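Local coordinates for protein HTPA Reductase (Selaginella moellendorffii, PDB 5U5N) that probably catalyses the NAD(P)H-dependent reduction of 4-hydroxy-tetrahydrodipicolinate to tetrahydrodipicolinate in lysine biosynthesis, and binds NAD, at residues Met140-Lys145 and Ser179-Leu183; Phe151-Gln157 and Ile222-Asp226; Gly214-Tyr220 and Glu232-Cys238. All blocks are in the same frame, centred on the assembly; numbering follows the deposited sequence.

Interaction 1: Met140-Lys145 and Ser179-Leu183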
ATOM      1  N   MET A 140       1.807   0.918  -4.767  1.00 33.62           N
ATOM      2  CA  MET A 140       2.473   2.180  -4.511  1.00 34.76           C
ATOM      3  C   MET A 140       2.476   3.049  -5.745  1.00 35.84           C
ATOM      4  O   MET A 140       2.264   4.232  -5.614  1.00 36.53           O
ATOM      5  CB  MET A 140       3.910   2.001  -4.039  1.00 35.73           C
ATOM      6  CG  MET A 140       4.104   1.465  -2.664  1.00 36.07           C
ATOM      7  SD  MET A 140       3.336   2.405  -1.358  1.00 38.10           S
ATOM      8  CE  MET A 140       4.122   4.001  -1.568  1.00 40.14           C
ATOM      9  N   GLU A 141       2.684   2.476  -6.928  1.00 36.30           N
ATOM     10  CA  GLU A 141       2.699   3.269  -8.146  1.00 38.52           C
ATOM     11  C   GLU A 141       1.334   3.807  -8.580  1.00 38.35           C
ATOM     12  O   GLU A 141       1.212   4.943  -9.136  1.00 39.39           O
ATOM     13  CB  GLU A 141       3.317   2.454  -9.295  1.00 41.19           C
ATOM     14  CG  GLU A 141       3.612   3.275 -10.562  1.00 45.24           C
ATOM     15  CD  GLU A 141       3.054   2.605 -11.812  1.00 48.54           C
ATOM     16  OE1 GLU A 141       1.815   2.295 -11.762  1.00 49.22           O
ATOM     17  OE2 GLU A 141       3.813   2.386 -12.821  1.00 51.43           O
ATOM     18  N   ILE A 142       0.318   2.978  -8.382  1.00 37.17           N
ATOM     19  CA  ILE A 142      -1.039   3.418  -8.673  1.00 38.43           C
ATOM     20  C   ILE A 142      -1.383   4.573  -7.723  1.00 38.13           C
ATOM     21  O   ILE A 142      -1.811   5.659  -8.172  1.00 39.90           O
ATOM     22  CB  ILE A 142      -2.054   2.285  -8.540  1.00 38.49           C
ATOM     23  CG1 ILE A 142      -1.891   1.316  -9.710  1.00 39.65           C
ATOM     24  CG2 ILE A 142      -3.468   2.840  -8.551  1.00 40.51           C
ATOM     25  CD1 ILE A 142      -2.481  -0.045  -9.419  1.00 39.54           C
ATOM     26  N   MET A 143      -1.164   4.329  -6.437  1.00 36.82           N
ATOM     27  CA  MET A 143      -1.369   5.346  -5.393  1.00 37.45           C
ATOM     28  C   MET A 143      -0.651   6.659  -5.753  1.00 37.74           C
ATOM     29  O   MET A 143      -1.231   7.728  -5.694  1.00 38.78           O
ATOM     30  CB  MET A 143      -0.866   4.809  -4.043  1.00 37.06           C
ATOM     31  CG  MET A 143      -1.322   5.627  -2.863  1.00 39.06           C
ATOM     32  SD  MET A 143      -0.165   6.932  -2.417  1.00 40.61           S
ATOM     33  CE  MET A 143       0.902   5.915  -1.364  1.00 40.54           C
ATOM     34  N   ALA A 144       0.610   6.536  -6.162  1.00 37.28           N
ATOM     35  CA  ALA A 144       1.448   7.664  -6.521  1.00 38.68           C
ATOM     36  C   ALA A 144       0.899   8.486  -7.678  1.00 39.96           C
ATOM     37  O   ALA A 144       0.922   9.739  -7.595  1.00 41.40           O
ATOM     38  CB  ALA A 144       2.811   7.184  -6.883  1.00 39.40           C
ATOM     39  N   LYS A 145       0.357   7.824  -8.702  1.00 40.03           N
ATOM     40  CA  LYS A 145      -0.242   8.536  -9.827  1.00 42.43           C
ATOM     41  C   LYS A 145      -1.602   9.206  -9.508  1.00 42.81           C
ATOM     42  O   LYS A 145      -1.868  10.320  -9.931  1.00 44.78           O
ATOM     43  CB  LYS A 145      -0.358   7.617 -11.023  1.00 44.00           C
ATOM     44  CG  LYS A 145       0.997   7.429 -11.657  1.00 45.46           C
ATOM     45  CD  LYS A 145       0.920   6.509 -12.854  1.00 47.94           C
ATOM     46  CE  LYS A 145       2.314   6.366 -13.447  1.00 50.33           C
ATOM     47  NZ  LYS A 145       2.575   5.074 -14.153  1.00 51.94           N
ATOM     48  N   SER A 179       7.984   5.883  -7.494  1.00 35.98           N
ATOM     49  CA  SER A 179       6.614   6.198  -7.087  1.00 37.07           C
ATOM     50  C   SER A 179       6.648   7.262  -6.001  1.00 35.56           C
ATOM     51  O   SER A 179       5.893   8.210  -6.069  1.00 36.96           O
ATOM     52  CB  SER A 179       5.858   4.944  -6.616  1.00 38.30           C
ATOM     53  OG  SER A 179       5.629   4.141  -7.753  1.00 40.63           O
ATOM     54  N   LEU A 180       7.546   7.115  -5.046  1.00 33.67           N
ATOM     55  CA  LEU A 180       7.691   8.050  -3.942  1.00 33.65           C
ATOM     56  C   LEU A 180       8.020   9.478  -4.401  1.00 34.29           C
ATOM     57  O   LEU A 180       7.570  10.444  -3.764  1.00 34.99           O
ATOM     58  CB  LEU A 180       8.703   7.542  -2.925  1.00 33.22           C
ATOM     59  CG  LEU A 180       8.218   6.313  -2.127  1.00 34.03           C
ATOM     60  CD1 LEU A 180       9.363   5.640  -1.360  1.00 34.26           C
ATOM     61  CD2 LEU A 180       7.066   6.703  -1.168  1.00 35.82           C
ATOM     62  N   ARG A 181       8.735   9.606  -5.537  1.00 34.28           N
ATOM     63  CA  ARG A 181       8.960  10.889  -6.181  1.00 35.71           C
ATOM     64  C   ARG A 181       7.689  11.509  -6.727  1.00 37.37           C
ATOM     65  O   ARG A 181       7.536  12.730  -6.665  1.00 38.74           O
ATOM     66  CB  ARG A 181       9.975  10.793  -7.337  1.00 36.79           C
ATOM     67  CG  ARG A 181      11.383  10.588  -6.854  1.00 36.70           C
ATOM     68  CD  ARG A 181      12.436  10.887  -7.923  1.00 39.48           C
ATOM     69  NE  ARG A 181      13.690  10.300  -7.450  1.00 39.74           N
ATOM     70  CZ  ARG A 181      14.222   9.159  -7.870  1.00 39.50           C
ATOM     71  NH1 ARG A 181      13.649   8.447  -8.857  1.00 39.18           N
ATOM     72  NH2 ARG A 181      15.357   8.746  -7.301  1.00 40.38           N
ATOM     73  N   LYS A 182       6.796  10.705  -7.283  1.00 37.97           N
ATOM     74  CA  LYS A 182       5.528  11.229  -7.747  1.00 40.65           C
ATOM     75  C   LYS A 182       4.643  11.705  -6.587  1.00 40.74           C
ATOM     76  O   LYS A 182       3.782  12.533  -6.792  1.00 43.02           O
ATOM     77  CB  LYS A 182       4.791  10.203  -8.586  1.00 42.80           C
ATOM     78  CG  LYS A 182       5.527   9.885  -9.852  1.00 44.19           C
ATOM     79  CD  LYS A 182       4.617   9.244 -10.878  1.00 48.42           C
ATOM     80  CE  LYS A 182       5.447   8.796 -12.089  1.00 50.25           C
ATOM     81  NZ  LYS A 182       4.688   8.805 -13.375  1.00 56.32           N
ATOM     82  N   LEU A 183       4.876  11.158  -5.395  1.00 38.90           N
ATOM     83  CA  LEU A 183       4.211  11.584  -4.172  1.00 39.83           C
ATOM     84  C   LEU A 183       4.863  12.830  -3.538  1.00 39.94           C
ATOM     85  O   LEU A 183       4.409  13.324  -2.463  1.00 41.18           O
ATOM     86  CB  LEU A 183       4.154  10.407  -3.194  1.00 39.20           C
ATOM     87  CG  LEU A 183       3.202   9.276  -3.602  1.00 40.84           C
ATOM     88  CD1 LEU A 183       3.540   7.984  -2.852  1.00 40.17           C
ATOM     89  CD2 LEU A 183       1.752   9.673  -3.381  1.00 44.54           C
TER
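Leu183 and Met143 meet in an apolar contact: the leucine sets both methyls against the thioether, CD2 of Leu183 lying 3.5 Å from SD of Met143, and the two side chains cross at about a right angle. The Met143 chain leaves with CG anti to the backbone N (chi1 -166°) and then bends at chi2 and chi3, which carries SD to Leu183. Leu183 also spreads over Ala144, its CG 3.9 Å from CB of Ala144. With an alanine here, the sulfur of Met143 is likely to lose both methyls packed against it, and a gap would probably open beside Ala144. Further along, CE of Met140 meets CD2 of Leu180 at 4.0 Å.

The small side chains of Ala144 and Ser179 are consistent with the close approach of the backbones. CA atoms of Glu141 and Ser179 are 5.0 Å apart, and CB of Ala144 presses to 3.3 Å from the carbonyl O of Ser179. This is close helix-helix packing in the C-terminal domain of a DapB-family reductase, joining helix 131-146 to the end of helix 171-182. Met143 also packs on Ala139 of the second subunit, while Leu180 reaches Tyr220 of strand 215-223.

OG of Ser179 lies 3.1 Å from CA of Glu141, a close contact and not a hydrogen bond; the charged groups lie further out. Toward solvent, Lys145 NZ forms a salt bridge with Glu141 OE2 within the same helix (3.2 Å, weak as a hydrogen bond). Lys182 runs extended past Ala144 to bring NZ 4.4 Å from NZ of Lys145, a pairing of like charges that the carboxylate of Glu141 is likely to ease.

Interaction 2: Phe151-Gln157 and Ile222-Asp226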
ATOM      1  N   PHE A 151       2.755  13.604  -0.297  1.00 37.62           N
ATOM      2  CA  PHE A 151       3.742  13.716   0.775  1.00 37.41           C
ATOM      3  C   PHE A 151       4.734  14.867   0.533  1.00 38.52           C
ATOM      4  O   PHE A 151       5.831  14.907   1.103  1.00 38.52           O
ATOM      5  CB  PHE A 151       4.473  12.391   0.923  1.00 36.79           C
ATOM      6  CG  PHE A 151       3.605  11.270   1.418  1.00 35.82           C
ATOM      7  CD1 PHE A 151       2.734  10.604   0.568  1.00 35.64           C
ATOM      8  CD2 PHE A 151       3.675  10.871   2.739  1.00 35.48           C
ATOM      9  CE1 PHE A 151       1.936   9.585   1.038  1.00 35.05           C
ATOM     10  CE2 PHE A 151       2.912   9.826   3.207  1.00 34.75           C
ATOM     11  CZ  PHE A 151       2.033   9.190   2.360  1.00 34.59           C
ATOM     12  N   SER A 152       4.335  15.832  -0.289  1.00 39.42           N
ATOM     13  CA  SER A 152       5.169  16.993  -0.594  1.00 41.11           C
ATOM     14  C   SER A 152       5.639  17.639   0.716  1.00 41.87           C
ATOM     15  O   SER A 152       4.847  17.843   1.623  1.00 41.66           O
ATOM     16  CB  SER A 152       4.345  18.005  -1.377  1.00 42.14           C
ATOM     17  OG  SER A 152       5.141  18.999  -1.909  1.00 43.81           O
ATOM     18  N   GLY A 153       6.942  17.868   0.846  1.00 43.05           N
ATOM     19  CA  GLY A 153       7.535  18.406   2.084  1.00 44.31           C
ATOM     20  C   GLY A 153       8.126  17.358   3.012  1.00 43.76           C
ATOM     21  O   GLY A 153       8.965  17.680   3.846  1.00 44.81           O
ATOM     22  N   TYR A 154       7.683  16.105   2.897  1.00 42.53           N
ATOM     23  CA  TYR A 154       8.152  15.022   3.770  1.00 41.72           C
ATOM     24  C   TYR A 154       9.573  14.653   3.401  1.00 42.21           C
ATOM     25  O   TYR A 154      10.021  14.976   2.312  1.00 42.57           O
ATOM     26  CB  TYR A 154       7.251  13.785   3.674  1.00 39.91           C
ATOM     27  CG  TYR A 154       5.981  13.869   4.500  1.00 39.56           C
ATOM     28  CD1 TYR A 154       5.120  14.968   4.413  1.00 40.59           C
ATOM     29  CD2 TYR A 154       5.628  12.833   5.379  1.00 38.95           C
ATOM     30  CE1 TYR A 154       3.939  15.033   5.194  1.00 40.70           C
ATOM     31  CE2 TYR A 154       4.472  12.894   6.146  1.00 39.24           C
ATOM     32  CZ  TYR A 154       3.626  13.993   6.047  1.00 40.10           C
ATOM     33  OH  TYR A 154       2.473  14.049   6.824  1.00 41.39           O
ATOM     34  N   THR A 155      10.271  14.008   4.333  1.00 42.40           N
ATOM     35  CA  THR A 155      11.598  13.475   4.118  1.00 43.05           C
ATOM     36  C   THR A 155      11.504  11.964   3.903  1.00 41.40           C
ATOM     37  O   THR A 155      10.710  11.288   4.578  1.00 40.33           O
ATOM     38  CB  THR A 155      12.505  13.762   5.332  1.00 44.68           C
ATOM     39  OG1 THR A 155      12.761  15.149   5.383  1.00 46.76           O
ATOM     40  CG2 THR A 155      13.888  13.082   5.186  1.00 45.25           C
ATOM     41  N   LEU A 156      12.344  11.449   3.000  1.00 40.94           N
ATOM     42  CA  LEU A 156      12.441  10.027   2.714  1.00 39.61           C
ATOM     43  C   LEU A 156      13.825   9.485   3.052  1.00 40.57           C
ATOM     44  O   LEU A 156      14.853  10.055   2.638  1.00 41.75           O
ATOM     45  CB  LEU A 156      12.165   9.758   1.227  1.00 39.21           C
ATOM     46  CG  LEU A 156      12.294   8.315   0.718  1.00 38.42           C
ATOM     47  CD1 LEU A 156      11.322   7.387   1.446  1.00 36.86           C
ATOM     48  CD2 LEU A 156      12.067   8.272  -0.778  1.00 38.76           C
ATOM     49  N   GLN A 157      13.849   8.359   3.777  1.00 39.82           N
ATOM     50  CA  GLN A 157      15.043   7.530   3.895  1.00 40.34           C
ATOM     51  C   GLN A 157      14.675   6.150   3.399  1.00 39.28           C
ATOM     52  O   GLN A 157      13.566   5.648   3.661  1.00 38.25           O
ATOM     53  CB  GLN A 157      15.504   7.384   5.323  1.00 41.38           C
ATOM     54  CG  GLN A 157      15.869   8.671   6.030  1.00 43.44           C
ATOM     55  CD  GLN A 157      15.637   8.551   7.523  1.00 44.04           C
ATOM     56  OE1 GLN A 157      16.584   8.489   8.291  1.00 46.01           O
ATOM     57  NE2 GLN A 157      14.372   8.441   7.930  1.00 43.46           N
ATOM     58  N   ILE A 222       9.202   7.644   5.844  1.00 36.75           N
ATOM     59  CA  ILE A 222       8.689   8.901   5.333  1.00 37.45           C
ATOM     60  C   ILE A 222       8.233   9.739   6.538  1.00 37.98           C
ATOM     61  O   ILE A 222       7.329   9.315   7.283  1.00 37.21           O
ATOM     62  CB  ILE A 222       7.513   8.681   4.359  1.00 36.99           C
ATOM     63  CG1 ILE A 222       7.761   7.519   3.389  1.00 36.13           C
ATOM     64  CG2 ILE A 222       7.274   9.929   3.538  1.00 38.40           C
ATOM     65  CD1 ILE A 222       6.583   7.217   2.475  1.00 35.66           C
ATOM     66  N   ILE A 223       8.857  10.910   6.724  1.00 39.13           N
ATOM     67  CA  ILE A 223       8.678  11.725   7.914  1.00 39.83           C
ATOM     68  C   ILE A 223       8.256  13.156   7.538  1.00 40.92           C
ATOM     69  O   ILE A 223       8.824  13.754   6.634  1.00 41.63           O
ATOM     70  CB  ILE A 223       9.982  11.782   8.741  1.00 40.66           C
ATOM     71  CG1 ILE A 223      10.452  10.386   9.124  1.00 39.82           C
ATOM     72  CG2 ILE A 223       9.784  12.607  10.026  1.00 41.48           C
ATOM     73  CD1 ILE A 223      11.947  10.328   9.411  1.00 40.94           C
ATOM     74  N   SER A 224       7.262  13.694   8.252  1.00 40.99           N
ATOM     75  CA  SER A 224       6.760  15.056   7.986  1.00 42.41           C
ATOM     76  C   SER A 224       7.794  16.140   8.329  1.00 43.87           C
ATOM     77  O   SER A 224       8.679  15.887   9.145  1.00 43.61           O
ATOM     78  CB  SER A 224       5.503  15.326   8.804  1.00 42.65           C
ATOM     79  OG  SER A 224       5.810  15.204  10.186  1.00 42.51           O
ATOM     80  N   PRO A 225       7.665  17.362   7.744  1.00 45.57           N
ATOM     81  CA  PRO A 225       8.567  18.477   8.063  1.00 47.33           C
ATOM     82  C   PRO A 225       8.752  18.752   9.536  1.00 47.59           C
ATOM     83  O   PRO A 225       9.832  19.118   9.952  1.00 48.38           O
ATOM     84  CB  PRO A 225       7.874  19.685   7.430  1.00 49.03           C
ATOM     85  CG  PRO A 225       7.198  19.117   6.244  1.00 48.38           C
ATOM     86  CD  PRO A 225       6.733  17.746   6.662  1.00 46.17           C
ATOM     87  N   ASP A 226       7.705  18.588  10.322  1.00 47.17           N
ATOM     88  CA  ASP A 226       7.815  18.866  11.758  1.00 47.69           C
ATOM     89  C   ASP A 226       8.228  17.627  12.571  1.00 46.49           C
ATOM     90  O   ASP A 226       8.392  17.698  13.776  1.00 46.83           O
ATOM     91  CB  ASP A 226       6.523  19.500  12.279  1.00 48.38           C
ATOM     92  CG  ASP A 226       5.286  18.548  12.235  1.00 47.14           C
ATOM     93  OD1 ASP A 226       5.343  17.361  11.741  1.00 45.47           O
ATOM     94  OD2 ASP A 226       4.222  19.038  12.690  1.00 47.89           O
TER
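Thr155 and Ile223 form an antiparallel hydrogen-bonded pair where strand 155-162 begins beside the end of strand 215-223, in the mixed sheet of the C-terminal domain. Two nearly straight bonds establish it: Thr155 N to Ile223 O (2.7 Å, 168° at the hydrogen) and Ile223 N to Thr155 O (2.9 Å). Leu156 and Ile222 follow as a non-hydrogen-bonded pair, in which CD1 of Leu156 stands 4.1 Å from CG1 of Ile222.

Beyond the ladder, packing on Tyr154 takes over. Its first torsion (chi1 -81°), with CG anti to the carbonyl carbon, lays the ring over Ser224, whose CA is 3.5 Å from the ring centroid and 8° off the normal, a CH-pi contact over the face. Phe151 CD2 meets the opposite face toward its rim, and the CG2 methyl of Ile222 touches both rings, 3.8 Å from CD2 of Tyr154. A type II turn from Phe151 to Tyr154, closed by the bond from Tyr154 N to Phe151 O, brings these two rings together. Within that turn, O of Gly153 lies 3.3 Å from CG of Pro225. OG of Ser224 donates to OD1 of Asp226 at 2.7 Å.

Strand 229-238 flanks the contact through Phe231, which meets Phe151 edge-to-face and also packs on Ile222. Helix 171-182 lies over Leu156, and Gln132 of the second subunit packs on Phe151 and Tyr154.

Interaction 3: Gly214-Tyr220 and Glu232-Cys238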
ATOM      1  N   GLY A 214      21.405 -15.002   1.166  1.00 50.11           N
ATOM      2  CA  GLY A 214      20.209 -15.021   0.321  1.00 46.77           C
ATOM      3  C   GLY A 214      19.036 -14.307   0.999  1.00 44.38           C
ATOM      4  O   GLY A 214      18.240 -14.915   1.717  1.00 43.75           O
ATOM      5  N   HIS A 215      18.960 -12.991   0.816  1.00 43.09           N
ATOM      6  CA  HIS A 215      17.871 -12.197   1.377  1.00 40.71           C
ATOM      7  C   HIS A 215      17.688 -10.892   0.634  1.00 39.48           C
ATOM      8  O   HIS A 215      18.575 -10.441  -0.070  1.00 40.12           O
ATOM      9  CB  HIS A 215      18.091 -11.958   2.884  1.00 41.79           C
ATOM     10  CG  HIS A 215      19.203 -11.004   3.207  1.00 43.40           C
ATOM     11  ND1 HIS A 215      20.505 -11.412   3.415  1.00 45.91           N
ATOM     12  CD2 HIS A 215      19.205  -9.657   3.332  1.00 42.89           C
ATOM     13  CE1 HIS A 215      21.255 -10.353   3.665  1.00 47.13           C
ATOM     14  NE2 HIS A 215      20.491  -9.280   3.624  1.00 45.21           N
ATOM     15  N   ALA A 216      16.516 -10.275   0.836  1.00 37.62           N
ATOM     16  CA  ALA A 216      16.208  -8.954   0.289  1.00 36.58           C
ATOM     17  C   ALA A 216      15.253  -8.187   1.220  1.00 35.51           C
ATOM     18  O   ALA A 216      14.014  -8.379   1.205  1.00 34.22           O
ATOM     19  CB  ALA A 216      15.652  -9.062  -1.114  1.00 35.40           C
ATOM     20  N   PHE A 217      15.857  -7.365   2.078  1.00 36.21           N
ATOM     21  CA  PHE A 217      15.149  -6.599   3.099  1.00 35.54           C
ATOM     22  C   PHE A 217      15.181  -5.158   2.658  1.00 35.39           C
ATOM     23  O   PHE A 217      16.269  -4.622   2.356  1.00 36.73           O
ATOM     24  CB  PHE A 217      15.836  -6.737   4.460  1.00 37.02           C
ATOM     25  CG  PHE A 217      15.499  -8.025   5.221  1.00 37.20           C
ATOM     26  CD1 PHE A 217      15.396  -9.277   4.569  1.00 36.93           C
ATOM     27  CD2 PHE A 217      15.367  -8.004   6.613  1.00 37.90           C
ATOM     28  CE1 PHE A 217      15.121 -10.434   5.284  1.00 37.37           C
ATOM     29  CE2 PHE A 217      15.092  -9.156   7.319  1.00 38.40           C
ATOM     30  CZ  PHE A 217      14.968 -10.372   6.657  1.00 38.20           C
ATOM     31  N   HIS A 218      14.001  -4.540   2.591  1.00 34.02           N
ATOM     32  CA  HIS A 218      13.829  -3.128   2.278  1.00 33.95           C
ATOM     33  C   HIS A 218      13.007  -2.408   3.387  1.00 33.68           C
ATOM     34  O   HIS A 218      12.058  -2.974   3.919  1.00 32.60           O
ATOM     35  CB  HIS A 218      13.055  -2.978   0.976  1.00 32.99           C
ATOM     36  CG  HIS A 218      13.645  -3.718  -0.184  1.00 33.20           C
ATOM     37  ND1 HIS A 218      13.497  -5.072  -0.346  1.00 32.83           N
ATOM     38  CD2 HIS A 218      14.378  -3.286  -1.237  1.00 33.98           C
ATOM     39  CE1 HIS A 218      14.125  -5.447  -1.448  1.00 33.35           C
ATOM     40  NE2 HIS A 218      14.669  -4.380  -2.007  1.00 34.00           N
ATOM     41  N   THR A 219      13.407  -1.178   3.694  1.00 34.50           N
ATOM     42  CA  THR A 219      12.750  -0.290   4.648  1.00 34.62           C
ATOM     43  C   THR A 219      12.665   1.102   4.020  1.00 34.88           C
ATOM     44  O   THR A 219      13.696   1.666   3.609  1.00 35.88           O
ATOM     45  CB  THR A 219      13.558  -0.166   5.954  1.00 35.97           C
ATOM     46  OG1 THR A 219      13.668  -1.446   6.582  1.00 36.24           O
ATOM     47  CG2 THR A 219      12.868   0.790   6.945  1.00 36.02           C
ATOM     48  N   TYR A 220      11.456   1.653   3.948  1.00 34.15           N
ATOM     49  CA  TYR A 220      11.194   2.997   3.464  1.00 34.67           C
ATOM     50  C   TYR A 220      10.586   3.799   4.631  1.00 34.97           C
ATOM     51  O   TYR A 220       9.563   3.373   5.214  1.00 34.42           O
ATOM     52  CB  TYR A 220      10.210   2.970   2.294  1.00 34.05           C
ATOM     53  CG  TYR A 220      10.521   1.955   1.218  1.00 33.85           C
ATOM     54  CD1 TYR A 220      10.144   0.625   1.345  1.00 33.01           C
ATOM     55  CD2 TYR A 220      11.209   2.328   0.058  1.00 34.72           C
ATOM     56  CE1 TYR A 220      10.446  -0.308   0.353  1.00 32.85           C
ATOM     57  CE2 TYR A 220      11.518   1.392  -0.937  1.00 34.45           C
ATOM     58  CZ  TYR A 220      11.128   0.091  -0.775  1.00 33.49           C
ATOM     59  OH  TYR A 220      11.424  -0.817  -1.742  1.00 33.68           O
ATOM     60  N   GLU A 232       6.353   4.028   7.882  1.00 35.26           N
ATOM     61  CA  GLU A 232       7.388   3.056   7.616  1.00 35.36           C
ATOM     62  C   GLU A 232       6.775   1.861   6.874  1.00 34.47           C
ATOM     63  O   GLU A 232       5.749   1.326   7.307  1.00 33.90           O
ATOM     64  CB  GLU A 232       8.095   2.660   8.899  1.00 36.32           C
ATOM     65  CG  GLU A 232       9.255   1.670   8.691  1.00 37.01           C
ATOM     66  CD  GLU A 232       9.886   1.227   9.990  1.00 38.47           C
ATOM     67  OE1 GLU A 232       9.231   0.464  10.756  1.00 39.22           O
ATOM     68  OE2 GLU A 232      11.000   1.721  10.280  1.00 39.95           O
ATOM     69  N   PHE A 233       7.405   1.474   5.755  1.00 34.14           N
ATOM     70  CA  PHE A 233       7.005   0.307   5.003  1.00 33.38           C
ATOM     71  C   PHE A 233       8.220  -0.601   4.856  1.00 33.11           C
ATOM     72  O   PHE A 233       9.309  -0.123   4.523  1.00 33.24           O
ATOM     73  CB  PHE A 233       6.477   0.629   3.607  1.00 33.77           C
ATOM     74  CG  PHE A 233       5.482   1.716   3.562  1.00 34.97           C
ATOM     75  CD1 PHE A 233       4.329   1.674   4.323  1.00 35.53           C
ATOM     76  CD2 PHE A 233       5.684   2.800   2.738  1.00 36.07           C
ATOM     77  CE1 PHE A 233       3.433   2.726   4.304  1.00 36.58           C
ATOM     78  CE2 PHE A 233       4.799   3.857   2.720  1.00 36.94           C
ATOM     79  CZ  PHE A 233       3.669   3.823   3.493  1.00 37.20           C
ATOM     80  N   LYS A 234       8.018  -1.889   5.136  1.00 32.43           N
ATOM     81  CA  LYS A 234       9.025  -2.915   4.987  1.00 32.63           C
ATOM     82  C   LYS A 234       8.511  -4.082   4.170  1.00 31.63           C
ATOM     83  O   LYS A 234       7.354  -4.502   4.344  1.00 31.36           O
ATOM     84  CB  LYS A 234       9.419  -3.505   6.324  1.00 33.66           C
ATOM     85  CG  LYS A 234      10.238  -2.606   7.185  1.00 34.94           C
ATOM     86  CD  LYS A 234      10.677  -3.328   8.442  1.00 36.20           C
ATOM     87  CE  LYS A 234      11.512  -2.371   9.262  1.00 37.65           C
ATOM     88  NZ  LYS A 234      11.697  -2.911  10.638  1.00 39.10           N
ATOM     89  N   HIS A 235       9.397  -4.631   3.345  1.00 31.18           N
ATOM     90  CA  HIS A 235       9.183  -5.926   2.748  1.00 30.45           C
ATOM     91  C   HIS A 235      10.507  -6.693   2.765  1.00 31.10           C
ATOM     92  O   HIS A 235      11.507  -6.222   2.251  1.00 31.36           O
ATOM     93  CB  HIS A 235       8.497  -5.825   1.384  1.00 29.58           C
ATOM     94  CG  HIS A 235       9.220  -4.995   0.368  1.00 29.79           C
ATOM     95  ND1 HIS A 235      10.142  -5.527  -0.501  1.00 29.87           N
ATOM     96  CD2 HIS A 235       9.062  -3.699   0.003  1.00 29.90           C
ATOM     97  CE1 HIS A 235      10.592  -4.575  -1.301  1.00 30.40           C
ATOM     98  NE2 HIS A 235       9.947  -3.450  -1.018  1.00 30.41           N
ATOM     99  N   ASN A 236      10.495  -7.818   3.481  1.00 31.38           N
ATOM    100  CA  ASN A 236      11.663  -8.577   3.856  1.00 32.67           C
ATOM    101  C   ASN A 236      11.494 -10.012   3.363  1.00 32.66           C
ATOM    102  O   ASN A 236      10.549 -10.686   3.777  1.00 32.35           O
ATOM    103  CB  ASN A 236      11.810  -8.575   5.374  1.00 33.68           C
ATOM    104  CG  ASN A 236      12.208  -7.229   5.930  1.00 34.09           C
ATOM    105  OD1 ASN A 236      12.561  -6.287   5.196  1.00 33.99           O
ATOM    106  ND2 ASN A 236      12.195  -7.143   7.245  1.00 34.84           N
ATOM    107  N   VAL A 237      12.403 -10.466   2.487  1.00 33.10           N
ATOM    108  CA  VAL A 237      12.392 -11.810   1.953  1.00 33.18           C
ATOM    109  C   VAL A 237      13.640 -12.571   2.382  1.00 34.92           C
ATOM    110  O   VAL A 237      14.748 -12.039   2.243  1.00 35.80           O
ATOM    111  CB  VAL A 237      12.351 -11.788   0.418  1.00 32.53           C
ATOM    112  CG1 VAL A 237      12.560 -13.196  -0.176  1.00 32.93           C
ATOM    113  CG2 VAL A 237      11.011 -11.223  -0.030  1.00 31.16           C
ATOM    114  N   CYS A 238      13.444 -13.792   2.894  1.00 35.39           N
ATOM    115  CA  CYS A 238      14.503 -14.665   3.309  1.00 37.56           C
ATOM    116  C   CYS A 238      14.509 -15.849   2.321  1.00 37.79           C
ATOM    117  O   CYS A 238      13.487 -16.522   2.178  1.00 36.88           O
ATOM    118  CB  CYS A 238      14.272 -15.194   4.731  1.00 38.65           C
ATOM    119  SG  CYS A 238      14.570 -14.032   6.097  1.00 39.28           S
TER
HETATM  120  O   HOH W   1      12.075  -7.465  -0.463  1.00 36.16           O
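Asn236 lies flat over Phe217 in a densely packed pair: CB of Asn236 is 3.5 Å from the ring centroid and 3° off the ring normal, a CH-pi contact, with the amide and ring planes stacked. SG of Cys238 comes to the rim of the same ring, 3.7 Å from CZ of Phe217 and near its plane, in a sulfur-aromatic contact.

The sheet face bearing His218, Tyr220 and His235 is packed just as closely, as an aromatic cluster. The first torsion of His235 (chi1 58°) sets CG between the backbone N and the carbonyl carbon, and its imidazole leans toward the neighbouring strand, with CB of His218 over one face of its ring. The two imidazoles are near parallel but slid apart, with barely any overlap. NE2 of His235 shares a hydrogen bond with OH of Tyr220 (3.1 Å), while NE2 of His218 is hydrogen-bonded to OG of Ser170. A water bridges the strands here, donating to Ala216 O (2.7 Å) and hydrogen-bonded to ND1 of His235, with a weak bond from ND1 of His218.

These strands, 215-223 and 229-238, form a beta hairpin whose segment directions differ by 171°. Three hydrogen-bonded pairs, Ala216-Val237, His218-His235 and Tyr220-Phe233, bind it; the Tyr220 N to Phe233 O bond is 2.8 Å and nearly straight. Residues 232-236 also pair antiparallel with a strand of the second subunit, extending the sheet across the dimer interface.

The looser side lies at Thr219, where partly exposed Lys234 merely runs alongside, CE of Lys234 to OG1 of Thr219 3.6 Å. The ionic partner of its NZ, long and weak, is Glu232 of the second subunit.

Interactions 1 and 3 are mostly buried, though lysines edge interaction 1, whereas interaction 2 is partly buried at the far end of the sheet. Interactions 2 and 3 share strand 215-223: one joins its end to strand 155-162, the other pairs it with strand 229-238, and Ile222 touches Phe233 between them. Interaction 1 is helix packing without cross-segment hydrogen bonds, whereas the other two combine backbone ladders with CH-pi contacts. Leu180 ties all three together, meeting Tyr220 of interaction 3 and both Leu156 and Ile222 of interaction 2; Leu183 O also probably accepts a bond from Phe151 N. Interaction 3 alone adds the histidine-rich cluster and bridging water. All three reach the second subunit.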